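Local coordinates for polyketide synthase associated protein 5 (Mycobacterium tuberculosis, PDB 1Q9J) that probably transfers mycocerosic acids from mycocerosic acid synthase onto phthiocerol, phthiodiolone and phenolphthiocerol, the last step in making the dimycocerosate ester lipids, at residues G328-G333 with L341-D346; L247-L252 with D377-A382; Y262-D267 with A309-D314; I390-H395 with K401-I406. All coordinates share one frame; numbering follows the deposited sequence.

Interaction 1. Residues G328-G333 with L341-D346; sequences GTAFEG and LVFCTD
The backbones of Ala330 and Phe343 run closest in the middle of this contact, 6.6 Å between their CA atoms, and Gly333 and Leu341 follow at 7.2 Å between CA atoms. This is a 3-10 turn laid against one face of a beta sheet: residues 328-331 end a short 3-10 segment, and 342-345 form an inner strand of the mixed six-stranded sheet in the C-terminal part of this acyltransferase. Hydrogen bonds such as Glu332 N to Thr329 O, 2.8 Å, hold the turn within itself; none crosses to the strand, so the union is one of packing.

Phe343 carries it. Its CG lies beside the backbone N and anti to the carbonyl carbon (chi1 -70°), which sends the ring out from the strand toward the turn. Ala330 sits over one face of that ring in a CH-pi contact: its CA is 3.7 Å from the ring centroid and 22° off the ring normal, while its CB touches Phe343 CD2 at 3.5 Å. A methyl side chain suits this position, since the turn's backbone itself comes down onto the ring. Gly333 takes the chain out of the turn with a positive phi (47°), which glycine adopts most readily. Phe331, itself buried, points away from the strand and meets Phe368 edge-to-face. The side chain of Ala330 is about 8 Å from that of His124, the probable proton acceptor, which places the contact near the active site. At the ring's edge, near its plane, Gly333 O faces Phe343 CE1 at 3.7 Å.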
loop_
_atom_site.group_PDB
_atom_site.type_symbol
_atom_site.label_atom_id
_atom_site.label_comp_id
_atom_site.label_asym_id
_atom_site.label_seq_id
_atom_site.Cartn_x
_atom_site.Cartn_y
_atom_site.Cartn_z
ATOM N N GLY A 328 -8.513 -2.672 3.525
ATOM C CA GLY A 328 -8.033 -2.386 4.861
ATOM C C GLY A 328 -8.138 -3.635 5.733
ATOM O O GLY A 328 -7.363 -3.816 6.676
ATOM N N THR A 329 -9.098 -4.501 5.414
ATOM C CA THR A 329 -9.318 -5.732 6.175
ATOM C C THR A 329 -8.040 -6.557 6.351
ATOM O O THR A 329 -7.947 -7.409 7.237
ATOM C CB THR A 329 -10.389 -6.635 5.499
ATOM O OG1 THR A 329 -9.907 -7.107 4.231
ATOM C CG2 THR A 329 -11.680 -5.862 5.283
ATOM N N ALA A 330 -7.057 -6.297 5.496
ATOM C CA ALA A 330 -5.785 -6.999 5.550
ATOM C C ALA A 330 -5.160 -6.907 6.935
ATOM O O ALA A 330 -4.559 -7.866 7.402
ATOM C CB ALA A 330 -4.831 -6.423 4.515
ATOM N N PHE A 331 -5.303 -5.752 7.578
ATOM C CA PHE A 331 -4.745 -5.530 8.904
ATOM C C PHE A 331 -5.539 -6.215 9.999
ATOM O O PHE A 331 -5.307 -5.985 11.180
ATOM C CB PHE A 331 -4.659 -4.034 9.201
ATOM C CG PHE A 331 -3.635 -3.323 8.383
ATOM C CD1 PHE A 331 -3.955 -2.813 7.132
ATOM C CD2 PHE A 331 -2.337 -3.192 8.848
ATOM C CE1 PHE A 331 -2.988 -2.181 6.350
ATOM C CE2 PHE A 331 -1.362 -2.563 8.078
ATOM C CZ PHE A 331 -1.691 -2.057 6.826
ATOM N N GLU A 332 -6.485 -7.053 9.612
ATOM C CA GLU A 332 -7.270 -7.769 10.595
ATOM C C GLU A 332 -6.964 -9.255 10.478
ATOM O O GLU A 332 -7.747 -10.095 10.915
ATOM C CB GLU A 332 -8.750 -7.505 10.360
ATOM C CG GLU A 332 -9.098 -6.048 10.475
ATOM C CD GLU A 332 -10.548 -5.781 10.169
ATOM O OE1 GLU A 332 -10.970 -6.038 9.025
ATOM O OE2 GLU A 332 -11.273 -5.321 11.072
ATOM N N GLY A 333 -5.819 -9.563 9.874
ATOM C CA GLY A 333 -5.400 -10.940 9.698
ATOM C C GLY A 333 -6.488 -11.857 9.175
ATOM O O GLY A 333 -7.262 -11.471 8.295
ATOM N N LEU A 341 -5.320 -16.624 5.672
ATOM C CA LEU A 341 -5.517 -15.839 4.465
ATOM C C LEU A 341 -4.180 -15.351 3.954
ATOM O O LEU A 341 -3.271 -15.062 4.733
ATOM C CB LEU A 341 -6.408 -14.627 4.733
ATOM C CG LEU A 341 -7.913 -14.765 4.549
ATOM C CD1 LEU A 341 -8.457 -15.769 5.547
ATOM C CD2 LEU A 341 -8.569 -13.408 4.749
ATOM N N VAL A 342 -4.067 -15.268 2.636
ATOM C CA VAL A 342 -2.850 -14.794 2.005
ATOM C C VAL A 342 -3.172 -13.453 1.361
ATOM O O VAL A 342 -3.987 -13.383 0.439
ATOM C CB VAL A 342 -2.366 -15.765 0.924
ATOM C CG1 VAL A 342 -1.041 -15.294 0.347
ATOM C CG2 VAL A 342 -2.234 -17.145 1.507
ATOM N N PHE A 343 -2.552 -12.391 1.868
ATOM C CA PHE A 343 -2.768 -11.054 1.335
ATOM C C PHE A 343 -1.589 -10.628 0.498
ATOM O O PHE A 343 -0.439 -10.766 0.911
ATOM C CB PHE A 343 -2.944 -10.017 2.444
ATOM C CG PHE A 343 -4.227 -10.140 3.191
ATOM C CD1 PHE A 343 -4.314 -10.946 4.315
ATOM C CD2 PHE A 343 -5.361 -9.459 2.759
ATOM C CE1 PHE A 343 -5.526 -11.082 5.016
ATOM C CE2 PHE A 343 -6.586 -9.579 3.443
ATOM C CZ PHE A 343 -6.667 -10.393 4.574
ATOM N N CYS A 344 -1.869 -10.115 -0.689
ATOM C CA CYS A 344 -0.791 -9.644 -1.531
ATOM C C CYS A 344 -1.208 -8.387 -2.283
ATOM O O CYS A 344 -2.261 -8.364 -2.924
ATOM C CB CYS A 344 -0.354 -10.738 -2.504
ATOM S SG CYS A 344 0.929 -10.172 -3.630
ATOM N N THR A 345 -0.385 -7.341 -2.176
ATOM C CA THR A 345 -0.637 -6.062 -2.841
ATOM C C THR A 345 0.275 -5.862 -4.021
ATOM O O THR A 345 1.494 -5.930 -3.897
ATOM C CB THR A 345 -0.381 -4.847 -1.953
ATOM O OG1 THR A 345 -1.116 -4.974 -0.738
ATOM C CG2 THR A 345 -0.820 -3.573 -2.683
ATOM N N ASP A 346 -0.336 -5.583 -5.158
ATOM C CA ASP A 346 0.392 -5.347 -6.384
ATOM C C ASP A 346 0.648 -3.840 -6.464
ATOM O O ASP A 346 0.113 -3.158 -7.338
ATOM C CB ASP A 346 -0.465 -5.841 -7.555
ATOM C CG ASP A 346 -0.867 -7.319 -7.406
ATOM O OD1 ASP A 346 -0.286 -8.166 -8.121
ATOM O OD2 ASP A 346 -1.751 -7.634 -6.569
#

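Interaction 2. Residues L247-L252 with D377-A382; sequences LTEWQL and DLYSCA
The ring of Tyr379 meets the carboxylate of Glu249 edge-on: OE2 of Glu249 lies near the ring plane, to the CE1 side of the hydroxyl and 3.4 Å from Tyr379 CE1, and the two planes are turned 70° apart. The imidazole of His392 stacks with the same tyrosine ring, and Val342 and Ile406 also touch the Tyr379 side chain, so a flat, largely apolar body with one polar end fits well here.

That polar end makes the single bond of the contact. Tyr379 OH donates to Glu249 OE2 at 2.6 Å, reaching the oxygen nearly along its C-O axis. The two side chains approach from opposite directions and bridge a wide gap, since the nearest CA atoms, those of Glu249 and Tyr379, are 11.2 Å apart. Glutamate has the length for this, and its chain bends at chi2 (-62°) to bring the carboxylate round to the phenol.

Both carboxylate oxygens are engaged, because OE1 forms a salt bridge with Arg253 one helical turn further on; this would help keep the glutamate ionised and fix its rotation. The phenol oxygen has a second partner in Ser402 OG. Glu249 OE2 lies 6.0 Å from Asp377 OD1, a separation at which the like charges may feel each other.

In the fold, the bond ties helix 237-253 to strand 378-384, an inner strand of the six-stranded sheet. The tyrosine leaves the sheet on its helix-bearing face, between helix 237-253 and the C-terminal helix 399-412, with strands 342-345 and 387-393 flanking its own.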
loop_
_atom_site.group_PDB
_atom_site.type_symbol
_atom_site.label_atom_id
_atom_site.label_comp_id
_atom_site.label_asym_id
_atom_site.label_seq_id
_atom_site.Cartn_x
_atom_site.Cartn_y
_atom_site.Cartn_z
ATOM N N LEU A 247 1.287 -21.051 -4.523
ATOM C CA LEU A 247 1.822 -22.407 -4.585
ATOM C C LEU A 247 2.637 -22.655 -3.327
ATOM O O LEU A 247 2.334 -23.560 -2.541
ATOM C CB LEU A 247 2.710 -22.579 -5.816
ATOM C CG LEU A 247 1.920 -22.647 -7.118
ATOM C CD1 LEU A 247 2.862 -22.787 -8.282
ATOM C CD2 LEU A 247 0.956 -23.814 -7.056
ATOM N N THR A 248 3.665 -21.827 -3.150
ATOM C CA THR A 248 4.553 -21.904 -1.999
ATOM C C THR A 248 3.798 -21.999 -0.676
ATOM O O THR A 248 4.196 -22.744 0.212
ATOM C CB THR A 248 5.480 -20.680 -1.933
ATOM O OG1 THR A 248 6.244 -20.588 -3.144
ATOM C CG2 THR A 248 6.424 -20.797 -0.741
ATOM N N GLU A 249 2.709 -21.251 -0.539
ATOM C CA GLU A 249 1.954 -21.296 0.701
ATOM C C GLU A 249 1.499 -22.708 0.999
ATOM O O GLU A 249 1.501 -23.134 2.150
ATOM C CB GLU A 249 0.741 -20.371 0.632
ATOM C CG GLU A 249 1.043 -18.916 0.949
ATOM C CD GLU A 249 1.563 -18.720 2.367
ATOM O OE1 GLU A 249 0.961 -19.288 3.306
ATOM O OE2 GLU A 249 2.561 -17.988 2.537
ATOM N N TRP A 250 1.116 -23.442 -0.039
ATOM C CA TRP A 250 0.649 -24.811 0.147
ATOM C C TRP A 250 1.801 -25.753 0.508
ATOM O O TRP A 250 1.670 -26.582 1.411
ATOM C CB TRP A 250 -0.056 -25.300 -1.118
ATOM C CG TRP A 250 -0.737 -26.619 -0.937
ATOM C CD1 TRP A 250 -1.767 -26.906 -0.084
ATOM C CD2 TRP A 250 -0.440 -27.834 -1.631
ATOM N NE1 TRP A 250 -2.122 -28.231 -0.199
ATOM C CE2 TRP A 250 -1.314 -28.826 -1.131
ATOM C CE3 TRP A 250 0.507 -28.188 -2.601
ATOM C CZ2 TRP A 250 -1.304 -30.137 -1.603
ATOM C CZ3 TRP A 250 0.524 -29.491 -3.068
ATOM C CH2 TRP A 250 -0.369 -30.458 -2.556
ATOM N N GLN A 251 2.921 -25.610 -0.202
ATOM C CA GLN A 251 4.120 -26.420 0.020
ATOM C C GLN A 251 4.678 -26.310 1.437
ATOM O O GLN A 251 5.403 -27.193 1.892
ATOM C CB GLN A 251 5.220 -26.013 -0.966
ATOM C CG GLN A 251 4.979 -26.467 -2.385
ATOM C CD GLN A 251 5.433 -27.890 -2.617
ATOM O OE1 GLN A 251 6.629 -28.169 -2.663
ATOM N NE2 GLN A 251 4.479 -28.801 -2.755
ATOM N N LEU A 252 4.347 -25.225 2.127
ATOM C CA LEU A 252 4.841 -25.018 3.480
ATOM C C LEU A 252 3.754 -25.122 4.537
ATOM O O LEU A 252 4.052 -25.163 5.725
ATOM C CB LEU A 252 5.543 -23.659 3.586
ATOM C CG LEU A 252 6.864 -23.502 2.822
ATOM C CD1 LEU A 252 7.377 -22.076 2.972
ATOM C CD2 LEU A 252 7.895 -24.496 3.352
ATOM N N ASP A 377 -0.068 -10.206 8.029
ATOM C CA ASP A 377 0.701 -11.145 7.230
ATOM C C ASP A 377 0.444 -10.716 5.788
ATOM O O ASP A 377 -0.612 -11.007 5.234
ATOM C CB ASP A 377 0.210 -12.574 7.449
ATOM C CG ASP A 377 1.325 -13.576 7.357
ATOM O OD1 ASP A 377 2.185 -13.405 6.453
ATOM O OD2 ASP A 377 1.344 -14.523 8.184
ATOM N N LEU A 378 1.400 -10.029 5.173
ATOM C CA LEU A 378 1.179 -9.561 3.816
ATOM C C LEU A 378 2.352 -9.673 2.843
ATOM O O LEU A 378 3.499 -9.453 3.220
ATOM C CB LEU A 378 0.696 -8.106 3.867
ATOM C CG LEU A 378 0.564 -7.344 2.538
ATOM C CD1 LEU A 378 -0.891 -7.233 2.119
ATOM C CD2 LEU A 378 1.167 -5.978 2.702
ATOM N N TYR A 379 2.055 -10.020 1.588
ATOM C CA TYR A 379 3.075 -10.130 0.539
ATOM C C TYR A 379 2.929 -8.893 -0.359
ATOM O O TYR A 379 1.894 -8.230 -0.351
ATOM C CB TYR A 379 2.872 -11.395 -0.311
ATOM C CG TYR A 379 3.288 -12.697 0.343
ATOM C CD1 TYR A 379 2.366 -13.477 1.041
ATOM C CD2 TYR A 379 4.609 -13.151 0.260
ATOM C CE1 TYR A 379 2.745 -14.673 1.638
ATOM C CE2 TYR A 379 5.001 -14.345 0.855
ATOM C CZ TYR A 379 4.062 -15.105 1.541
ATOM O OH TYR A 379 4.433 -16.301 2.123
ATOM N N SER A 380 3.954 -8.587 -1.141
ATOM C CA SER A 380 3.899 -7.422 -2.001
ATOM C C SER A 380 4.988 -7.488 -3.062
ATOM O O SER A 380 6.009 -8.125 -2.853
ATOM C CB SER A 380 4.061 -6.169 -1.143
ATOM O OG SER A 380 4.937 -5.217 -1.756
ATOM N N CYS A 381 4.781 -6.840 -4.201
ATOM C CA CYS A 381 5.803 -6.884 -5.236
ATOM C C CYS A 381 5.836 -5.587 -6.016
ATOM O O CYS A 381 4.902 -4.800 -5.937
ATOM C CB CYS A 381 5.552 -8.063 -6.186
ATOM S SG CYS A 381 3.965 -8.020 -7.039
ATOM N N ALA A 382 6.917 -5.365 -6.754
ATOM C CA ALA A 382 7.075 -4.170 -7.570
ATOM C C ALA A 382 8.329 -4.302 -8.430
ATOM O O ALA A 382 9.294 -4.979 -8.059
ATOM C CB ALA A 382 7.162 -2.929 -6.693
#

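Interaction 3. Residues Y262-D267 with A309-D314; sequences YVYPVD and ATLRAD
Leu311 turns from its helix toward two residues of strand 260-267: Val266, which points at the helix, and Tyr264, which starts out to one side and reaches it with its hydroxyl end. The arrangement is the helix-on-sheet packing of an alpha/beta fold: helix 300-317 lies against the six-stranded mixed sheet near its 285-292 border, and one leucine makes the whole contact.

The tyrosine ring comes at the leucine aslant. CG of Tyr264 sits between its own backbone N and carbonyl carbon (chi1 54°), and from there the long ring reaches out until its OH comes 3.5 Å from Leu311 CB. One leucine methyl, CD2, lies at the ring's edge, near its plane, 4.2 Å from Tyr264 CE1. The tyrosine thus meets the leucine with its hydroxyl end and the adjoining rim. Leucine suits the site because both its methyls lie near the tyrosine hydroxyl and CD1 also meets the valine; Ile320 of the following short helix packs on the same side chain.

Arg312, next in sequence, is exposed and is probably important for recognising the acyl carrier protein domain of mycocerosic acid synthase; the contact joins the helix that bears it to the sheet. Valine and leucine lie alongside, pointing opposite ways, with Val266 CG2 4.0 Å from Leu311 CD1.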
loop_
_atom_site.group_PDB
_atom_site.type_symbol
_atom_site.label_atom_id
_atom_site.label_comp_id
_atom_site.label_asym_id
_atom_site.label_seq_id
_atom_site.Cartn_x
_atom_site.Cartn_y
_atom_site.Cartn_z
ATOM N N TYR A 262 -7.333 -16.340 -0.825
ATOM C CA TYR A 262 -6.484 -15.255 -1.295
ATOM C C TYR A 262 -7.248 -13.934 -1.404
ATOM O O TYR A 262 -8.441 -13.914 -1.707
ATOM C CB TYR A 262 -5.877 -15.646 -2.646
ATOM C CG TYR A 262 -4.955 -14.622 -3.266
ATOM C CD1 TYR A 262 -4.026 -13.924 -2.500
ATOM C CD2 TYR A 262 -4.976 -14.392 -4.637
ATOM C CE1 TYR A 262 -3.140 -13.019 -3.096
ATOM C CE2 TYR A 262 -4.098 -13.498 -5.237
ATOM C CZ TYR A 262 -3.185 -12.814 -4.470
ATOM O OH TYR A 262 -2.337 -11.912 -5.085
ATOM N N VAL A 263 -6.565 -12.830 -1.120
ATOM C CA VAL A 263 -7.194 -11.518 -1.203
ATOM C C VAL A 263 -6.185 -10.469 -1.647
ATOM O O VAL A 263 -5.050 -10.443 -1.173
ATOM C CB VAL A 263 -7.778 -11.068 0.152
ATOM C CG1 VAL A 263 -8.484 -9.733 -0.023
ATOM C CG2 VAL A 263 -8.732 -12.107 0.702
ATOM N N TYR A 264 -6.595 -9.619 -2.579
ATOM C CA TYR A 264 -5.722 -8.555 -3.054
ATOM C C TYR A 264 -6.547 -7.302 -3.318
ATOM O O TYR A 264 -7.782 -7.359 -3.441
ATOM C CB TYR A 264 -4.930 -8.977 -4.303
ATOM C CG TYR A 264 -5.768 -9.494 -5.443
ATOM C CD1 TYR A 264 -5.781 -8.848 -6.674
ATOM C CD2 TYR A 264 -6.554 -10.629 -5.291
ATOM C CE1 TYR A 264 -6.560 -9.317 -7.722
ATOM C CE2 TYR A 264 -7.334 -11.109 -6.332
ATOM C CZ TYR A 264 -7.336 -10.448 -7.546
ATOM O OH TYR A 264 -8.128 -10.923 -8.570
ATOM N N PRO A 265 -5.872 -6.150 -3.407
ATOM C CA PRO A 265 -6.535 -4.867 -3.642
ATOM C C PRO A 265 -7.012 -4.604 -5.071
ATOM O O PRO A 265 -6.431 -5.114 -6.025
ATOM C CB PRO A 265 -5.470 -3.871 -3.206
ATOM C CG PRO A 265 -4.203 -4.535 -3.683
ATOM C CD PRO A 265 -4.410 -5.977 -3.273
ATOM N N VAL A 266 -8.086 -3.826 -5.206
ATOM C CA VAL A 266 -8.618 -3.420 -6.512
ATOM C C VAL A 266 -9.039 -1.961 -6.400
ATOM O O VAL A 266 -10.030 -1.637 -5.734
ATOM C CB VAL A 266 -9.856 -4.245 -6.979
ATOM C CG1 VAL A 266 -10.384 -3.660 -8.294
ATOM C CG2 VAL A 266 -9.483 -5.703 -7.194
ATOM N N ASP A 267 -8.277 -1.089 -7.053
ATOM C CA ASP A 267 -8.559 0.342 -7.017
ATOM C C ASP A 267 -9.868 0.655 -7.751
ATOM O O ASP A 267 -9.933 0.656 -8.977
ATOM C CB ASP A 267 -7.404 1.137 -7.655
ATOM C CG ASP A 267 -7.338 2.578 -7.160
ATOM O OD1 ASP A 267 -8.336 3.061 -6.567
ATOM O OD2 ASP A 267 -6.295 3.236 -7.369
ATOM N N ALA A 309 -9.155 -14.439 -14.287
ATOM C CA ALA A 309 -10.483 -14.545 -14.856
ATOM C C ALA A 309 -11.517 -14.250 -13.797
ATOM O O ALA A 309 -12.414 -13.444 -14.017
ATOM C CB ALA A 309 -10.696 -15.935 -15.444
ATOM N N THR A 310 -11.384 -14.876 -12.634
ATOM C CA THR A 310 -12.353 -14.646 -11.554
ATOM C C THR A 310 -12.571 -13.145 -11.254
ATOM O O THR A 310 -13.680 -12.723 -10.952
ATOM C CB THR A 310 -11.929 -15.356 -10.243
ATOM O OG1 THR A 310 -11.777 -16.766 -10.474
ATOM C CG2 THR A 310 -12.989 -15.152 -9.172
ATOM N N LEU A 311 -11.505 -12.359 -11.339
ATOM C CA LEU A 311 -11.600 -10.947 -11.092
ATOM C C LEU A 311 -12.597 -10.351 -12.057
ATOM O O LEU A 311 -13.569 -9.695 -11.670
ATOM C CB LEU A 311 -10.251 -10.289 -11.300
ATOM C CG LEU A 311 -10.271 -8.771 -11.039
ATOM C CD1 LEU A 311 -10.903 -8.475 -9.678
ATOM C CD2 LEU A 311 -8.863 -8.213 -11.116
ATOM N N ARG A 312 -12.336 -10.576 -13.333
ATOM C CA ARG A 312 -13.206 -10.084 -14.391
ATOM C C ARG A 312 -14.660 -10.508 -14.172
ATOM O O ARG A 312 -15.577 -9.731 -14.428
ATOM C CB ARG A 312 -12.693 -10.585 -15.746
ATOM C CG ARG A 312 -11.369 -9.967 -16.117
ATOM C CD ARG A 312 -10.850 -10.449 -17.460
ATOM N NE ARG A 312 -9.756 -9.586 -17.907
ATOM C CZ ARG A 312 -8.576 -10.019 -18.336
ATOM N NH1 ARG A 312 -8.322 -11.325 -18.382
ATOM N NH2 ARG A 312 -7.648 -9.142 -18.707
ATOM N N ALA A 313 -14.882 -11.726 -13.686
ATOM C CA ALA A 313 -16.254 -12.162 -13.458
ATOM C C ALA A 313 -16.890 -11.327 -12.351
ATOM O O ALA A 313 -18.059 -10.943 -12.436
ATOM C CB ALA A 313 -16.286 -13.632 -13.080
ATOM N N ASP A 314 -16.111 -11.054 -11.309
ATOM C CA ASP A 314 -16.610 -10.278 -10.185
ATOM C C ASP A 314 -16.913 -8.847 -10.594
ATOM O O ASP A 314 -17.948 -8.286 -10.213
ATOM C CB ASP A 314 -15.606 -10.314 -9.031
ATOM C CG ASP A 314 -15.546 -11.672 -8.369
ATOM O OD1 ASP A 314 -16.582 -12.382 -8.427
ATOM O OD2 ASP A 314 -14.482 -12.030 -7.792
#

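Interaction 4. Residues I390-H395 with K401-I406; sequences IEHHGH and KSLEAI
Ser402 comes first along helix 401-406, its OG 3.2 Å from CD2 of His392, at the edge of the imidazole and near its plane. The histidine holds CG opposite its backbone N (chi1 -157°), which brings that edge to the serine. No hydrogen bond joins the two: the serine hydroxyl is bonded to Tyr379 OH, and ND1 of His392 to the carbonyl O of Leu378.

Leu403 follows, with the largest share of the contact. Its side chain lies over the strand between Ile390 and His392, CD1 3.4 Å from His392 CB and CD2 3.8 Å from Ile390 O. A branched leucine suits the spot, filling the ground between two residues that both face the helix, and it also touches Thr214 and Leu216 of the border strand.

One turn on, Ile406 sets its CG2 3.8 Å from CD1 of Ile390, the two side chains lying obliquely to each other, with Ile245 and Thr248 of helix 237-253 beside it. The helix runs back nearly antiparallel to strand 390-393, at 160° and 8.5 Å between the axes.

Chemically the contact is buried and mainly apolar; the ND1 bond to Leu378 O and the stack on Tyr379 probably hold the imidazole's rotation, while hydrocarbon packs helix against strand.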
loop_
_atom_site.group_PDB
_atom_site.type_symbol
_atom_site.label_atom_id
_atom_site.label_comp_id
_atom_site.label_asym_id
_atom_site.label_seq_id
_atom_site.Cartn_x
_atom_site.Cartn_y
_atom_site.Cartn_z
ATOM N N ILE A 390 10.223 -8.821 -4.409
ATOM C CA ILE A 390 9.255 -9.530 -3.589
ATOM C C ILE A 390 9.426 -9.032 -2.156
ATOM O O ILE A 390 10.534 -8.683 -1.745
ATOM C CB ILE A 390 9.517 -11.042 -3.596
ATOM C CG1 ILE A 390 9.372 -11.599 -5.005
ATOM C CG2 ILE A 390 8.543 -11.741 -2.680
ATOM C CD1 ILE A 390 9.749 -13.069 -5.087
ATOM N N GLU A 391 8.326 -9.014 -1.406
ATOM C CA GLU A 391 8.341 -8.573 -0.019
ATOM C C GLU A 391 7.332 -9.301 0.851
ATOM O O GLU A 391 6.265 -9.711 0.394
ATOM C CB GLU A 391 8.068 -7.075 0.076
ATOM C CG GLU A 391 9.182 -6.206 -0.437
ATOM C CD GLU A 391 8.999 -4.759 -0.035
ATOM O OE1 GLU A 391 9.811 -3.907 -0.451
ATOM O OE2 GLU A 391 8.031 -4.472 0.698
ATOM N N HIS A 392 7.683 -9.454 2.117
ATOM C CA HIS A 392 6.815 -10.102 3.076
ATOM C C HIS A 392 6.883 -9.159 4.284
ATOM O O HIS A 392 7.969 -8.832 4.780
ATOM C CB HIS A 392 7.354 -11.488 3.408
ATOM C CG HIS A 392 6.315 -12.437 3.926
ATOM N ND1 HIS A 392 5.122 -12.015 4.475
ATOM C CD2 HIS A 392 6.329 -13.784 4.048
ATOM C CE1 HIS A 392 4.449 -13.064 4.920
ATOM N NE2 HIS A 392 5.159 -14.148 4.675
ATOM N N HIS A 393 5.705 -8.704 4.701
ATOM C CA HIS A 393 5.532 -7.771 5.796
ATOM C C HIS A 393 4.881 -8.467 6.955
ATOM O O HIS A 393 4.115 -9.404 6.754
ATOM C CB HIS A 393 4.618 -6.627 5.378
ATOM C CG HIS A 393 5.169 -5.784 4.279
ATOM N ND1 HIS A 393 5.780 -4.571 4.508
ATOM C CD2 HIS A 393 5.199 -5.974 2.940
ATOM C CE1 HIS A 393 6.160 -4.048 3.357
ATOM N NE2 HIS A 393 5.819 -4.881 2.388
ATOM N N GLY A 394 5.168 -8.006 8.170
ATOM C CA GLY A 394 4.549 -8.609 9.336
ATOM C C GLY A 394 5.440 -9.427 10.236
ATOM O O GLY A 394 6.473 -9.950 9.818
ATOM N N HIS A 395 5.013 -9.533 11.490
ATOM C CA HIS A 395 5.736 -10.293 12.507
ATOM C C HIS A 395 5.530 -11.788 12.270
ATOM O O HIS A 395 4.537 -12.366 12.713
ATOM C CB HIS A 395 5.216 -9.932 13.901
ATOM C CG HIS A 395 5.334 -8.477 14.238
ATOM N ND1 HIS A 395 6.547 -7.845 14.410
ATOM C CD2 HIS A 395 4.388 -7.533 14.450
ATOM C CE1 HIS A 395 6.342 -6.575 14.716
ATOM N NE2 HIS A 395 5.040 -6.360 14.747
ATOM N N LYS A 401 11.727 -17.112 4.542
ATOM C CA LYS A 401 11.522 -18.520 4.206
ATOM C C LYS A 401 10.717 -18.644 2.917
ATOM O O LYS A 401 11.237 -19.052 1.878
ATOM C CB LYS A 401 10.790 -19.238 5.346
ATOM C CG LYS A 401 10.653 -20.740 5.148
ATOM C CD LYS A 401 10.062 -21.396 6.381
ATOM C CE LYS A 401 9.913 -22.899 6.210
ATOM N NZ LYS A 401 9.311 -23.515 7.429
ATOM N N SER A 402 9.443 -18.286 3.003
ATOM C CA SER A 402 8.538 -18.330 1.866
ATOM C C SER A 402 9.010 -17.435 0.724
ATOM O O SER A 402 8.890 -17.793 -0.443
ATOM C CB SER A 402 7.155 -17.882 2.318
ATOM O OG SER A 402 7.271 -16.684 3.072
ATOM N N LEU A 403 9.543 -16.268 1.071
ATOM C CA LEU A 403 10.019 -15.315 0.073
ATOM C C LEU A 403 11.116 -15.904 -0.793
ATOM O O LEU A 403 11.253 -15.553 -1.964
ATOM C CB LEU A 403 10.553 -14.052 0.746
ATOM C CG LEU A 403 10.170 -12.745 0.069
ATOM C CD1 LEU A 403 8.723 -12.446 0.405
ATOM C CD2 LEU A 403 11.066 -11.618 0.537
ATOM N N GLU A 404 11.919 -16.785 -0.213
ATOM C CA GLU A 404 12.994 -17.407 -0.970
ATOM C C GLU A 404 12.423 -18.542 -1.819
ATOM O O GLU A 404 12.820 -18.725 -2.968
ATOM C CB GLU A 404 14.078 -17.932 -0.029
ATOM C CG GLU A 404 15.334 -18.365 -0.762
ATOM C CD GLU A 404 15.894 -17.262 -1.637
ATOM O OE1 GLU A 404 16.323 -16.222 -1.084
ATOM O OE2 GLU A 404 15.901 -17.432 -2.881
ATOM N N ALA A 405 11.489 -19.298 -1.243
ATOM C CA ALA A 405 10.834 -20.399 -1.951
ATOM C C ALA A 405 10.186 -19.824 -3.201
ATOM O O ALA A 405 10.284 -20.387 -4.291
ATOM C CB ALA A 405 9.771 -21.037 -1.063
ATOM N N ILE A 406 9.523 -18.689 -3.010
ATOM C CA ILE A 406 8.850 -17.968 -4.072
ATOM C C ILE A 406 9.906 -17.390 -5.006
ATOM O O ILE A 406 9.720 -17.331 -6.222
ATOM C CB ILE A 406 8.017 -16.818 -3.477
ATOM C CG1 ILE A 406 6.952 -17.397 -2.542
ATOM C CG2 ILE A 406 7.393 -15.983 -4.581
ATOM C CD1 ILE A 406 6.177 -16.361 -1.778
#

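In the fold
All four contacts pack against one six-stranded mixed sheet. Interaction 4 is wholly buried, interactions 1 and 2 partly so, and interaction 3 lies at the surface. Interactions 2 and 4 have centres about 6 Å apart and share the layer formed by helices 237-253 and 399-412; interaction 1 uses the other face of strand 342-345. The middle strands pass the connection along: Phe343 O accepts from Tyr379 N at 2.7 Å, and Leu378 O from His393 N at 2.8 Å. Only interaction 2 has a hydrogen bond between its own segments. Interaction 1 rests on a ring face, interaction 3 sets one leucine against a tyrosine's end and a valine, and interaction 4 rests mainly on aliphatic branches.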